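Local atomic coordinates of AlkZ (PDB entry 5UUJ), a protein that belongs to the AlkZ-like DNA glycosylases, a family of the helix-turn-helix clan, and folds into a chain rich in helices with two small beta sheets. Residues W77-G81 and T82-L86; L97-T101 and G102-K106. All blocks are in the same frame, centred on the assembly; numbering follows the deposited sequence.

Contacts 1 and 2 come in series along the chain, 14 Å apart between their centres. Contact 1 closes the hairpin between strands 74-77 and 83-86 of a three-stranded antiparallel sheet near the middle of the chain; contact 2, farther from that middle, lies where helix 91-100 gives way to the linker before helix 107-113. The two meet directly through the selenomethionine Met98, whose CE packs 3.6 Å from Arg80 N. Helices 162-172 and 224-232 serve both: Trp171 donates to Ala78 O and also receives the side chains of Met98, Thr101 and Ser103. The hairpin turn and the helix end thus pack directly against each other within the AlkZ-like family region.

Contact 1: W77-G81 and T82-L86; sequences WAMRG and TLHLL
Thr82 and Met79 tie the tight turn of a beta hairpin that joins strand 74-77 to strand 83-86, a small example of how a few carbonyls can organise a chain reversal. Met79 O takes both the backbone N of Thr82 and its hydroxyl, the latter as OG1 to O at 3.1 Å and almost straight on to the carbonyl. A chi1 of 65° sets OG1 between the backbone N and the carbonyl carbon, which turns the hydroxyl back over the turn. Thr82 O is gripped in its turn from opposite faces, by Ala78 N at 3.0 Å and by His84 ND1 at 3.0 Å.

The buried side is closely packed. The CE methyl of Met79, a selenomethionine whose chain bends twice, sits over the centre of one face of the His84 imidazole in a CH-pi contact, 3.9 Å from the ring centroid. Ala78 CB approaches this ring obliquely, near ND1, and also meets Leu86 CD1. At the partly exposed Trp77, which forms a non-hydrogen-bonded pair with Leu83, Leu83 CD1 lies over the face of the six-membered ring in a second CH-pi contact, 4.0 Å from its centroid.

Packing is looser on the flank where the partly exposed Arg80 folds back. Its NH2 stands at the imidazole edge, 4.0 Å from His84 CE1, with the two planes 73° apart, and water 1 bridges NH2 to His84 NE2. Outside the hairpin, NH1 bonds Trp230 O and NH2 bonds Gln41 OE1.

ND1 serves as the donor to Thr82 O; together with the water at NE2 and the methyl on one face, this probably fixes the flip of the ring and limits its tilt.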
loop_
_atom_site.group_PDB
_atom_site.type_symbol
_atom_site.label_atom_id
_atom_site.label_comp_id
_atom_site.label_asym_id
_atom_site.label_seq_id
_atom_site.Cartn_x
_atom_site.Cartn_y
_atom_site.Cartn_z
ATOM N N TRP A 77 -7.494 6.070 4.051
ATOM C CA TRP A 77 -6.697 6.620 2.965
ATOM C C TRP A 77 -5.341 7.053 3.496
ATOM O O TRP A 77 -5.258 7.793 4.474
ATOM C CB TRP A 77 -7.433 7.787 2.308
ATOM C CG TRP A 77 -8.689 7.350 1.630
ATOM C CD1 TRP A 77 -8.867 7.142 0.294
ATOM C CD2 TRP A 77 -9.940 7.039 2.254
ATOM N NE1 TRP A 77 -10.154 6.730 0.045
ATOM C CE2 TRP A 77 -10.834 6.659 1.233
ATOM C CE3 TRP A 77 -10.393 7.051 3.579
ATOM C CZ2 TRP A 77 -12.155 6.298 1.491
ATOM C CZ3 TRP A 77 -11.705 6.690 3.834
ATOM C CH2 TRP A 77 -12.570 6.318 2.795
ATOM N N ALA A 78 -4.284 6.567 2.852
ATOM C CA ALA A 78 -2.921 6.833 3.283
ATOM C C ALA A 78 -2.047 7.223 2.086
ATOM O O ALA A 78 -2.277 8.266 1.467
ATOM C CB ALA A 78 -2.350 5.617 4.007
HETATM N N MSE A 79 -1.060 6.392 1.757
HETATM C CA MSE A 79 -0.070 6.738 0.734
HETATM C C MSE A 79 -0.703 7.047 -0.618
HETATM O O MSE A 79 -1.552 6.299 -1.107
HETATM C CB MSE A 79 0.947 5.609 0.568
HETATM C CG MSE A 79 2.098 5.672 1.561
HETATM SE SE MSE A 79 1.536 5.390 3.413
HETATM C CE MSE A 79 0.846 3.575 3.186
ATOM N N ARG A 80 -0.279 8.164 -1.206
ATOM C CA ARG A 80 -0.765 8.606 -2.512
ATOM C C ARG A 80 -2.276 8.851 -2.499
ATOM O O ARG A 80 -2.907 8.944 -3.548
ATOM C CB ARG A 80 -0.396 7.580 -3.590
ATOM C CG ARG A 80 1.089 7.217 -3.599
ATOM C CD ARG A 80 1.437 6.169 -4.647
ATOM N NE ARG A 80 0.661 4.939 -4.488
ATOM C CZ ARG A 80 0.926 3.976 -3.607
ATOM N NH1 ARG A 80 1.951 4.079 -2.768
ATOM N NH2 ARG A 80 0.151 2.902 -3.559
ATOM N N GLY A 81 -2.846 8.958 -1.303
ATOM C CA GLY A 81 -4.265 9.220 -1.153
ATOM C C GLY A 81 -5.165 8.027 -1.428
ATOM O O GLY A 81 -6.384 8.177 -1.480
ATOM N N THR A 82 -4.582 6.844 -1.603
ATOM C CA THR A 82 -5.372 5.653 -1.907
ATOM C C THR A 82 -5.736 4.881 -0.639
ATOM O O THR A 82 -5.041 4.956 0.377
ATOM C CB THR A 82 -4.630 4.700 -2.866
ATOM O OG1 THR A 82 -3.454 4.193 -2.231
ATOM C CG2 THR A 82 -4.241 5.417 -4.152
ATOM N N LEU A 83 -6.832 4.137 -0.718
ATOM C CA LEU A 83 -7.314 3.330 0.394
ATOM C C LEU A 83 -6.345 2.200 0.724
ATOM O O LEU A 83 -6.005 1.396 -0.143
ATOM C CB LEU A 83 -8.692 2.759 0.061
ATOM C CG LEU A 83 -9.418 2.023 1.185
ATOM C CD1 LEU A 83 -9.763 2.984 2.310
ATOM C CD2 LEU A 83 -10.669 1.345 0.645
ATOM N N HIS A 84 -5.914 2.151 1.983
ATOM C CA HIS A 84 -4.962 1.149 2.458
ATOM C C HIS A 84 -5.487 0.392 3.668
ATOM O O HIS A 84 -6.208 0.952 4.495
ATOM C CB HIS A 84 -3.636 1.803 2.856
ATOM C CG HIS A 84 -2.678 2.010 1.724
ATOM N ND1 HIS A 84 -2.733 3.104 0.891
ATOM C CD2 HIS A 84 -1.611 1.279 1.318
ATOM C CE1 HIS A 84 -1.752 3.029 0.003
ATOM N NE2 HIS A 84 -1.061 1.931 0.244
ATOM N N LEU A 85 -5.111 -0.878 3.771
ATOM C CA LEU A 85 -5.150 -1.583 5.045
ATOM C C LEU A 85 -3.926 -1.159 5.848
ATOM O O LEU A 85 -2.831 -1.054 5.296
ATOM C CB LEU A 85 -5.155 -3.102 4.849
ATOM C CG LEU A 85 -6.478 -3.775 4.478
ATOM C CD1 LEU A 85 -6.227 -5.182 3.971
ATOM C CD2 LEU A 85 -7.422 -3.811 5.671
ATOM N N LEU A 86 -4.118 -0.897 7.138
ATOM C CA LEU A 86 -3.014 -0.580 8.042
ATOM C C LEU A 86 -3.270 -1.170 9.422
ATOM O O LEU A 86 -4.419 -1.390 9.807
ATOM C CB LEU A 86 -2.825 0.936 8.165
ATOM C CG LEU A 86 -2.415 1.706 6.907
ATOM C CD1 LEU A 86 -2.589 3.197 7.130
ATOM C CD2 LEU A 86 -0.983 1.395 6.528
HETATM O O HOH W 1 1.099 1.326 -1.614
#

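Contact 2: L97-T101 and G102-K106; sequences LMANT and GSWLK
Met98 O is gripped twice by Thr101, the residue just before Gly102: the backbone N reaches it at 3.1 Å, and OG1 donates to it at 2.7 Å, in the carbonyl plane. This is the C-cap region of a helix, with glycine as the first residue to leave helical angles. Helix 91-100 runs out here, and Gly102 makes the break with a positive phi. Thr101 shows how a side chain can add a second bond at such an end: with chi1 at 68°, its OG1 swings back along the last turn onto a carbonyl that its own backbone also uses. Thr101 OG1 also comes to 4.1 Å from Ser103 CB.

Gly102 N continues the pattern one residue on, donating to Ala99 O at 3.1 Å from well above the carbonyl plane. The bond is bent, 146° at the hydrogen. Beyond it the chain tightens into a single 3-10 turn, residues 103-105, closed by Leu105 N bonding to Gly102 O. Lys106 then takes the N-cap position of helix 107-113, so that one helix passes to the next through a short linker.

Trp104 folds back across this linker. Its chi1 of 68° brings the indole under the glycine, and Gly102 CA rests over one face, toward the rim, 3.7 Å above the plane. Outside the linker, the indole also packs on Arg172 of helix 162-172 and on Val120 of helix 117-130, while Thr101 and Ser103 lean on Trp171. The far end of the indole closes back onto the helix, where Trp104 CH2 comes within 4.4 Å of Ala99 CB and, approaching obliquely, 3.3 Å from Ala99 O.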
loop_
_atom_site.group_PDB
_atom_site.type_symbol
_atom_site.label_atom_id
_atom_site.label_comp_id
_atom_site.label_asym_id
_atom_site.label_seq_id
_atom_site.Cartn_x
_atom_site.Cartn_y
_atom_site.Cartn_z
ATOM N N LEU A 97 2.766 11.920 7.872
ATOM C CA LEU A 97 3.586 12.295 6.729
ATOM C C LEU A 97 2.725 12.686 5.530
ATOM O O LEU A 97 3.123 13.529 4.728
ATOM C CB LEU A 97 4.532 11.151 6.354
ATOM C CG LEU A 97 6.008 11.385 6.680
ATOM C CD1 LEU A 97 6.209 11.684 8.155
ATOM C CD2 LEU A 97 6.845 10.187 6.256
HETATM N N MSE A 98 1.548 12.079 5.407
HETATM C CA MSE A 98 0.629 12.433 4.330
HETATM C C MSE A 98 0.031 13.818 4.572
HETATM O O MSE A 98 -0.092 14.617 3.648
HETATM C CB MSE A 98 -0.492 11.396 4.192
HETATM C CG MSE A 98 -0.029 9.989 3.828
HETATM SE SE MSE A 98 1.198 9.930 2.309
HETATM C CE MSE A 98 0.134 10.931 1.012
ATOM N N ALA A 99 -0.344 14.096 5.816
ATOM C CA ALA A 99 -0.867 15.409 6.176
ATOM C C ALA A 99 0.181 16.488 5.922
ATOM O O ALA A 99 -0.148 17.615 5.553
ATOM C CB ALA A 99 -1.308 15.428 7.633
ATOM N N ASN A 100 1.447 16.129 6.103
ATOM C CA ASN A 100 2.548 17.065 5.917
ATOM C C ASN A 100 2.671 17.557 4.471
ATOM O O ASN A 100 3.220 18.628 4.227
ATOM C CB ASN A 100 3.863 16.417 6.364
ATOM C CG ASN A 100 5.063 17.333 6.180
ATOM O OD1 ASN A 100 5.207 18.331 6.884
ATOM N ND2 ASN A 100 5.935 16.989 5.237
ATOM N N THR A 101 2.155 16.787 3.515
ATOM C CA THR A 101 2.237 17.182 2.108
ATOM C C THR A 101 1.362 18.400 1.827
ATOM O O THR A 101 1.620 19.145 0.883
ATOM C CB THR A 101 1.816 16.044 1.155
ATOM O OG1 THR A 101 0.413 15.779 1.296
ATOM C CG2 THR A 101 2.614 14.781 1.436
ATOM N N GLY A 102 0.331 18.592 2.646
ATOM C CA GLY A 102 -0.561 19.734 2.516
ATOM C C GLY A 102 -1.123 19.892 1.117
ATOM O O GLY A 102 -1.188 21.001 0.587
ATOM N N SER A 103 -1.522 18.775 0.518
ATOM C CA SER A 103 -2.007 18.762 -0.858
ATOM C C SER A 103 -3.267 19.603 -1.035
ATOM O O SER A 103 -3.499 20.171 -2.103
ATOM C CB SER A 103 -2.287 17.330 -1.304
ATOM O OG SER A 103 -3.356 16.775 -0.559
ATOM N N TRP A 104 -4.080 19.672 0.012
ATOM C CA TRP A 104 -5.353 20.376 -0.051
ATOM C C TRP A 104 -5.177 21.886 0.092
ATOM O O TRP A 104 -6.139 22.645 -0.030
ATOM C CB TRP A 104 -6.301 19.853 1.029
ATOM C CG TRP A 104 -5.869 20.203 2.420
ATOM C CD1 TRP A 104 -6.287 21.271 3.164
ATOM C CD2 TRP A 104 -4.930 19.490 3.237
ATOM N NE1 TRP A 104 -5.669 21.266 4.391
ATOM C CE2 TRP A 104 -4.832 20.183 4.462
ATOM C CE3 TRP A 104 -4.167 18.332 3.054
ATOM C CZ2 TRP A 104 -3.999 19.759 5.495
ATOM C CZ3 TRP A 104 -3.338 17.914 4.082
ATOM C CH2 TRP A 104 -3.262 18.625 5.288
ATOM N N LEU A 105 -3.946 22.321 0.347
ATOM C CA LEU A 105 -3.648 23.742 0.478
ATOM C C LEU A 105 -3.389 24.383 -0.883
ATOM O O LEU A 105 -3.411 25.608 -1.014
ATOM C CB LEU A 105 -2.434 23.957 1.385
ATOM C CG LEU A 105 -2.563 23.502 2.841
ATOM C CD1 LEU A 105 -1.263 23.770 3.576
ATOM C CD2 LEU A 105 -3.725 24.197 3.538
ATOM N N LYS A 106 -3.141 23.556 -1.893
ATOM C CA LYS A 106 -2.837 24.069 -3.221
ATOM C C LYS A 106 -4.083 24.683 -3.859
ATOM O O LYS A 106 -5.176 24.133 -3.730
ATOM C CB LYS A 106 -2.272 22.959 -4.111
ATOM C CG LYS A 106 -0.876 22.504 -3.690
ATOM C CD LYS A 106 -0.142 21.743 -4.792
ATOM C CE LYS A 106 -0.439 20.253 -4.766
ATOM N NZ LYS A 106 0.609 19.470 -5.488
#